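Local coordinates for protein hypoxanthine-guanine phosphoribosyltransferase (Thermus thermophilus, PDB 3ACC) that probably catalyses the magnesium-dependent transfer of a phosphoribosyl group from 5-phospho-alpha-D-ribose 1-diphosphate to hypoxanthine or guanine, giving IMP or GMP in purine salvage, at residues I104-L109 against P135-V140; Y155-G160 against R168-I173. All blocks are in the same frame, centred on the assembly; numbering follows the deposited sequence.

In the fold
Interactions 1 and 2 grip the two ends of the same GMP: interaction 1 holds its phosphate, interaction 2 its guanine. Interaction 1 comes first along the chain and is complete before interaction 2 begins; their centres lie about 19 Å apart, each about 13 Å from the centre of the chain. Interaction 1 joins the phosphate-binding loop after strand 104-105, at one border of the parallel sheet, to the loop between strands 132-133 and 146-150. Interaction 2 ties strand 156-157 to the loop that leads into its antiparallel partner, strand 174-175. Beside the base the two contacts touch, I104 CD1 packing on V156 CG2 at 4.0 Å.

Interaction 1. Residues I104-L109 against P135-V140; sequences IVDTGL and PSRRQV. With 5GP (guanosine-5'-monophosphate), chain B.
The carboxylate of D106 and the guanidinium of R137 meet side-on, their planes 17° apart. R137 NE reaches D106 OD1 at 2.9 Å while R137 NH2 takes D106 OD2, both on the syn side, so the salt bridge is a two-pronged grip with one nitrogen to each oxygen. The bends at chi2 and chi3 of R137 curl its chain round OD1.

R138 works on the backbone instead. Its NE and NH2 both donate to D106 O, NE at 2.8 Å, approaching from one face of the carbonyl plane. V105 crosses R138 at about a right angle and lays CG1 over the centre of the guanidinium, 3.3 Å above its plane; NH2 also bonds to S133 OG. T107 O receives both Q139 N, at 2.9 Å, and V140 N.

With D106 O and T107 O held, the backbone N atoms of D106 and G108 donate to O3P of GMP and that of T107 to O1P. T107 OG1, set between its backbone N and carbonyl carbon (chi1 65°), also donates to O1P and accepts from L109 N in an ST turn. The two arginines thus form a second shell that probably stiffens the loop, while backbone amides and the T107 hydroxyl bond the phosphate directly.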
loop_
_atom_site.group_PDB
_atom_site.type_symbol
_atom_site.label_atom_id
_atom_site.label_comp_id
_atom_site.label_asym_id
_atom_site.label_seq_id
_atom_site.Cartn_x
_atom_site.Cartn_y
_atom_site.Cartn_z
ATOM N N ILE A 104 -2.456 12.233 6.377
ATOM C CA ILE A 104 -2.742 13.635 6.629
ATOM C C ILE A 104 -2.629 13.962 8.110
ATOM O O ILE A 104 -3.013 13.163 8.961
ATOM C CB ILE A 104 -4.155 14.005 6.114
ATOM C CG1 ILE A 104 -4.472 15.463 6.455
ATOM C CG2 ILE A 104 -5.197 13.057 6.705
ATOM C CD1 ILE A 104 -5.726 15.975 5.770
ATOM N N VAL A 105 -2.075 15.132 8.410
ATOM C CA VAL A 105 -1.921 15.575 9.788
ATOM C C VAL A 105 -3.028 16.574 10.101
ATOM O O VAL A 105 -3.092 17.653 9.509
ATOM C CB VAL A 105 -0.549 16.236 10.008
ATOM C CG1 VAL A 105 -0.427 16.736 11.459
ATOM C CG2 VAL A 105 0.564 15.232 9.675
ATOM N N ASP A 106 -3.906 16.201 11.028
ATOM C CA ASP A 106 -5.030 17.047 11.420
ATOM C C ASP A 106 -4.697 17.778 12.724
ATOM O O ASP A 106 -4.054 18.832 12.698
ATOM C CB ASP A 106 -6.280 16.174 11.566
ATOM C CG ASP A 106 -7.552 16.982 11.728
ATOM O OD1 ASP A 106 -7.583 18.167 11.326
ATOM O OD2 ASP A 106 -8.537 16.417 12.243
ATOM N N THR A 107 -5.118 17.233 13.861
ATOM C CA THR A 107 -4.812 17.879 15.137
ATOM C C THR A 107 -3.349 17.619 15.487
ATOM O O THR A 107 -2.737 18.384 16.235
ATOM C CB THR A 107 -5.687 17.340 16.293
ATOM O OG1 THR A 107 -5.387 15.957 16.520
ATOM C CG2 THR A 107 -7.171 17.500 15.964
ATOM N N GLY A 108 -2.799 16.535 14.940
ATOM C CA GLY A 108 -1.414 16.178 15.205
ATOM C C GLY A 108 -1.246 15.202 16.364
ATOM O O GLY A 108 -0.137 14.731 16.643
ATOM N N LEU A 109 -2.349 14.898 17.040
ATOM C CA LEU A 109 -2.339 13.990 18.188
ATOM C C LEU A 109 -1.762 12.618 17.852
ATOM O O LEU A 109 -0.825 12.160 18.499
ATOM C CB LEU A 109 -3.761 13.811 18.734
ATOM C CG LEU A 109 -3.979 13.896 20.249
ATOM C CD1 LEU A 109 -5.356 13.330 20.591
ATOM C CD2 LEU A 109 -2.908 13.122 20.988
ATOM N N PRO A 135 -2.939 22.584 9.129
ATOM C CA PRO A 135 -2.393 23.337 10.264
ATOM C C PRO A 135 -3.350 24.212 11.074
ATOM O O PRO A 135 -3.063 24.521 12.232
ATOM C CB PRO A 135 -1.252 24.135 9.632
ATOM C CG PRO A 135 -1.752 24.384 8.246
ATOM C CD PRO A 135 -2.330 23.034 7.863
ATOM N N SER A 136 -4.481 24.605 10.494
ATOM C CA SER A 136 -5.427 25.436 11.234
ATOM C C SER A 136 -6.089 24.613 12.327
ATOM O O SER A 136 -6.663 25.156 13.269
ATOM C CB SER A 136 -6.497 26.025 10.301
ATOM O OG SER A 136 -7.271 25.026 9.668
ATOM N N ARG A 137 -5.983 23.295 12.196
ATOM C CA ARG A 137 -6.566 22.353 13.141
ATOM C C ARG A 137 -5.535 21.827 14.143
ATOM O O ARG A 137 -5.879 21.096 15.070
ATOM C CB ARG A 137 -7.162 21.172 12.367
ATOM C CG ARG A 137 -8.405 21.512 11.550
ATOM C CD ARG A 137 -9.660 21.160 12.333
ATOM N NE ARG A 137 -9.655 19.746 12.707
ATOM C CZ ARG A 137 -10.559 19.168 13.491
ATOM N NH1 ARG A 137 -11.555 19.881 14.000
ATOM N NH2 ARG A 137 -10.465 17.872 13.771
ATOM N N ARG A 138 -4.276 22.214 13.954
ATOM C CA ARG A 138 -3.181 21.758 14.805
ATOM C C ARG A 138 -3.333 22.101 16.292
ATOM O O ARG A 138 -3.535 23.257 16.664
ATOM C CB ARG A 138 -1.856 22.319 14.267
ATOM C CG ARG A 138 -0.595 21.544 14.678
ATOM C CD ARG A 138 -0.722 20.056 14.353
ATOM N NE ARG A 138 -1.443 19.833 13.101
ATOM C CZ ARG A 138 -0.948 20.063 11.889
ATOM N NH1 ARG A 138 0.291 20.520 11.748
ATOM N NH2 ARG A 138 -1.704 19.856 10.817
ATOM N N GLN A 139 -3.233 21.081 17.140
ATOM C CA GLN A 139 -3.344 21.271 18.583
ATOM C C GLN A 139 -2.040 20.871 19.265
ATOM O O GLN A 139 -1.757 21.284 20.388
ATOM C CB GLN A 139 -4.505 20.445 19.132
ATOM C CG GLN A 139 -5.818 20.748 18.442
ATOM C CD GLN A 139 -7.004 20.132 19.149
ATOM O OE1 GLN A 139 -7.041 18.926 19.392
ATOM N NE2 GLN A 139 -7.988 20.961 19.480
ATOM N N VAL A 140 -1.252 20.060 18.569
ATOM C CA VAL A 140 0.034 19.605 19.068
ATOM C C VAL A 140 1.035 19.781 17.937
ATOM O O VAL A 140 0.875 19.203 16.864
ATOM C CB VAL A 140 -0.003 18.116 19.467
ATOM C CG1 VAL A 140 1.314 17.728 20.122
ATOM C CG2 VAL A 140 -1.164 17.859 20.411
HETATM P P 5GP B . -4.866 13.657 13.854
HETATM O O1P 5GP B . -5.868 14.572 14.434
HETATM O O2P 5GP B . -4.318 12.684 15.001
HETATM O O3P 5GP B . -3.639 14.503 13.246
HETATM O "O5'" 5GP B . -5.580 12.824 12.658
HETATM C "C5'" 5GP B . -4.931 11.564 12.525
HETATM C "C4'" 5GP B . -5.700 10.688 11.531
HETATM O "O4'" 5GP B . -7.070 11.176 11.364
HETATM C "C3'" 5GP B . -5.075 10.782 10.129
HETATM O "O3'" 5GP B . -3.964 9.895 10.004
HETATM C "C2'" 5GP B . -6.246 10.357 9.242
HETATM O "O2'" 5GP B . -6.355 8.930 9.146
HETATM C "C1'" 5GP B . -7.464 10.965 9.973
HETATM N N9 5GP B . -7.911 12.189 9.286
HETATM C C8 5GP B . -7.723 13.492 9.681
HETATM N N7 5GP B . -8.259 14.305 8.805
HETATM C C5 5GP B . -8.818 13.577 7.809
HETATM C C6 5GP B . -9.530 13.885 6.601
HETATM O O6 5GP B . -9.750 15.042 6.277
HETATM N N1 5GP B . -9.959 12.845 5.811
HETATM C C2 5GP B . -9.710 11.536 6.172
HETATM N N2 5GP B . -10.143 10.512 5.370
HETATM N N3 5GP B . -9.052 11.247 7.284
HETATM C C4 5GP B . -8.600 12.214 8.112
#

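Interaction 2. Residues Y155-G160 against R168-I173; sequences YVYGYG and RNLPFI. With 5GP (guanosine-5'-monophosphate), chain B.
The R168 guanidinium turns an edge to the backbone of G160: NH1 donates to G160 O at 2.9 Å, the oxygen lying in the guanidinium plane and the nitrogen in the carbonyl plane. R168 stays extended from CG to NE (chi2 -177°, chi3 -170°) and lies along G160, with R168 CG 3.2 Å from G160 O, before a turn at chi4 (-75°); its NH2 is held by Q165 OE1. On the F172 ring, the CB of L170 from the same segment covers one face toward the rim. A third flat group, the Y155 ring, stands outside the contact proper and serves as a floor under the guanine, with GMP N1 over the ring centre and 3.5 Å above its plane.

The backbones add two bonds, Y159 N to L170 O at 2.7 Å and G160 N to R168 O at 2.8 Å. Between them and the strand, G158 CA approaches F172 O at 3.5 Å in a CH···O contact. Apolar groups fill in round this frame. L170 CD2 meets Y157 CE1 obliquely at 3.8 Å, and I173 CD1 reaches Y159 CB.

At the base, V156 reads the guanine through its backbone: V156 N donates to GMP O6, and V156 O accepts from GMP N1 at 2.7 Å and, weakly, from N2.

The Y159 ring packs on I19 and V23 of helix 16-33 and on I50 and F51 of helix 49-56, and its OH bonds to D54 OD2. Y159 and P171 also pack on R57 of the second subunit, while Y157 pairs through its backbone with T174 of strand 174-175.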
loop_
_atom_site.group_PDB
_atom_site.type_symbol
_atom_site.label_atom_id
_atom_site.label_comp_id
_atom_site.label_asym_id
_atom_site.label_seq_id
_atom_site.Cartn_x
_atom_site.Cartn_y
_atom_site.Cartn_z
ATOM N N TYR A 155 -12.808 17.950 5.300
ATOM C CA TYR A 155 -12.671 16.505 5.372
ATOM C C TYR A 155 -12.446 15.992 3.960
ATOM O O TYR A 155 -13.360 15.981 3.133
ATOM C CB TYR A 155 -13.905 15.840 5.983
ATOM C CG TYR A 155 -13.697 14.357 6.233
ATOM C CD1 TYR A 155 -13.879 13.420 5.212
ATOM C CD2 TYR A 155 -13.271 13.895 7.476
ATOM C CE1 TYR A 155 -13.639 12.064 5.424
ATOM C CE2 TYR A 155 -13.024 12.541 7.700
ATOM C CZ TYR A 155 -13.211 11.632 6.670
ATOM O OH TYR A 155 -12.952 10.296 6.882
ATOM N N VAL A 156 -11.213 15.574 3.696
ATOM C CA VAL A 156 -10.832 15.072 2.387
ATOM C C VAL A 156 -10.916 13.552 2.343
ATOM O O VAL A 156 -11.090 12.899 3.369
ATOM C CB VAL A 156 -9.388 15.507 2.040
ATOM C CG1 VAL A 156 -9.274 17.029 2.099
ATOM C CG2 VAL A 156 -8.399 14.870 3.020
ATOM N N TYR A 157 -10.819 12.998 1.143
ATOM C CA TYR A 157 -10.846 11.557 0.963
ATOM C C TYR A 157 -10.331 11.237 -0.430
ATOM O O TYR A 157 -10.201 12.131 -1.272
ATOM C CB TYR A 157 -12.257 10.998 1.186
ATOM C CG TYR A 157 -13.329 11.516 0.250
ATOM C CD1 TYR A 157 -13.640 10.834 -0.928
ATOM C CD2 TYR A 157 -14.056 12.666 0.560
ATOM C CE1 TYR A 157 -14.656 11.281 -1.768
ATOM C CE2 TYR A 157 -15.075 13.126 -0.280
ATOM C CZ TYR A 157 -15.370 12.427 -1.440
ATOM O OH TYR A 157 -16.377 12.867 -2.269
ATOM N N GLY A 158 -10.018 9.968 -0.664
ATOM C CA GLY A 158 -9.488 9.562 -1.949
ATOM C C GLY A 158 -7.997 9.325 -1.808
ATOM O O GLY A 158 -7.404 9.685 -0.787
ATOM N N TYR A 159 -7.393 8.711 -2.819
ATOM C CA TYR A 159 -5.960 8.427 -2.822
ATOM C C TYR A 159 -5.523 7.731 -1.521
ATOM O O TYR A 159 -4.499 8.082 -0.921
ATOM C CB TYR A 159 -5.171 9.733 -3.021
ATOM C CG TYR A 159 -3.710 9.538 -3.384
ATOM C CD1 TYR A 159 -3.334 9.105 -4.657
ATOM C CD2 TYR A 159 -2.705 9.769 -2.448
ATOM C CE1 TYR A 159 -1.981 8.908 -4.991
ATOM C CE2 TYR A 159 -1.355 9.569 -2.763
ATOM C CZ TYR A 159 -1.000 9.138 -4.034
ATOM O OH TYR A 159 0.333 8.907 -4.328
ATOM N N GLY A 160 -6.308 6.744 -1.092
ATOM C CA GLY A 160 -5.991 6.019 0.128
ATOM C C GLY A 160 -6.831 6.436 1.328
ATOM O O GLY A 160 -7.126 5.615 2.198
ATOM N N ARG A 168 -11.406 5.049 -0.956
ATOM C CA ARG A 168 -9.952 5.053 -0.812
ATOM C C ARG A 168 -9.345 4.830 -2.198
ATOM O O ARG A 168 -8.175 5.132 -2.421
ATOM C CB ARG A 168 -9.467 3.920 0.102
ATOM C CG ARG A 168 -9.836 4.019 1.580
ATOM C CD ARG A 168 -9.190 2.840 2.321
ATOM N NE ARG A 168 -9.656 2.679 3.696
ATOM C CZ ARG A 168 -9.294 3.461 4.707
ATOM N NH1 ARG A 168 -8.456 4.468 4.503
ATOM N NH2 ARG A 168 -9.761 3.227 5.924
ATOM N N ASN A 169 -10.151 4.303 -3.125
ATOM C CA ASN A 169 -9.676 4.009 -4.475
ATOM C C ASN A 169 -9.687 5.151 -5.493
ATOM O O ASN A 169 -9.180 4.989 -6.603
ATOM C CB ASN A 169 -10.416 2.784 -5.041
ATOM C CG ASN A 169 -11.930 2.964 -5.087
ATOM O OD1 ASN A 169 -12.542 3.468 -4.142
ATOM N ND2 ASN A 169 -12.541 2.518 -6.180
ATOM N N LEU A 170 -10.257 6.299 -5.138
ATOM C CA LEU A 170 -10.248 7.435 -6.062
ATOM C C LEU A 170 -8.777 7.801 -6.288
ATOM O O LEU A 170 -8.016 7.948 -5.331
ATOM C CB LEU A 170 -11.000 8.626 -5.465
ATOM C CG LEU A 170 -12.506 8.748 -5.741
ATOM C CD1 LEU A 170 -13.225 7.445 -5.414
ATOM C CD2 LEU A 170 -13.065 9.900 -4.913
ATOM N N PRO A 171 -8.355 7.940 -7.556
ATOM C CA PRO A 171 -6.959 8.286 -7.855
ATOM C C PRO A 171 -6.568 9.725 -7.524
ATOM O O PRO A 171 -5.404 10.118 -7.654
ATOM C CB PRO A 171 -6.843 7.973 -9.344
ATOM C CG PRO A 171 -8.213 8.268 -9.854
ATOM C CD PRO A 171 -9.107 7.669 -8.794
ATOM N N PHE A 172 -7.543 10.506 -7.078
ATOM C CA PHE A 172 -7.304 11.903 -6.742
ATOM C C PHE A 172 -7.807 12.222 -5.344
ATOM O O PHE A 172 -8.552 11.441 -4.751
ATOM C CB PHE A 172 -8.016 12.796 -7.758
ATOM C CG PHE A 172 -9.482 12.492 -7.906
ATOM C CD1 PHE A 172 -10.392 12.869 -6.920
ATOM C CD2 PHE A 172 -9.955 11.815 -9.030
ATOM C CE1 PHE A 172 -11.748 12.579 -7.049
ATOM C CE2 PHE A 172 -11.308 11.521 -9.168
ATOM C CZ PHE A 172 -12.206 11.906 -8.175
ATOM N N ILE A 173 -7.386 13.368 -4.818
ATOM C CA ILE A 173 -7.830 13.814 -3.506
ATOM C C ILE A 173 -9.002 14.770 -3.724
ATOM O O ILE A 173 -8.921 15.690 -4.542
ATOM C CB ILE A 173 -6.704 14.567 -2.741
ATOM C CG1 ILE A 173 -5.721 13.569 -2.115
ATOM C CG2 ILE A 173 -7.309 15.460 -1.661
ATOM C CD1 ILE A 173 -6.298 12.773 -0.940
HETATM P P 5GP B . -4.866 13.657 13.854
HETATM O O1P 5GP B . -5.868 14.572 14.434
HETATM O O2P 5GP B . -4.318 12.684 15.001
HETATM O O3P 5GP B . -3.639 14.503 13.246
HETATM O "O5'" 5GP B . -5.580 12.824 12.658
HETATM C "C5'" 5GP B . -4.931 11.564 12.525
HETATM C "C4'" 5GP B . -5.700 10.688 11.531
HETATM O "O4'" 5GP B . -7.070 11.176 11.364
HETATM C "C3'" 5GP B . -5.075 10.782 10.129
HETATM O "O3'" 5GP B . -3.964 9.895 10.004
HETATM C "C2'" 5GP B . -6.246 10.357 9.242
HETATM O "O2'" 5GP B . -6.355 8.930 9.146
HETATM C "C1'" 5GP B . -7.464 10.965 9.973
HETATM N N9 5GP B . -7.911 12.189 9.286
HETATM C C8 5GP B . -7.723 13.492 9.681
HETATM N N7 5GP B . -8.259 14.305 8.805
HETATM C C5 5GP B . -8.818 13.577 7.809
HETATM C C6 5GP B . -9.530 13.885 6.601
HETATM O O6 5GP B . -9.750 15.042 6.277
HETATM N N1 5GP B . -9.959 12.845 5.811
HETATM C C2 5GP B . -9.710 11.536 6.172
HETATM N N2 5GP B . -10.143 10.512 5.370
HETATM N N3 5GP B . -9.052 11.247 7.284
HETATM C C4 5GP B . -8.600 12.214 8.112
#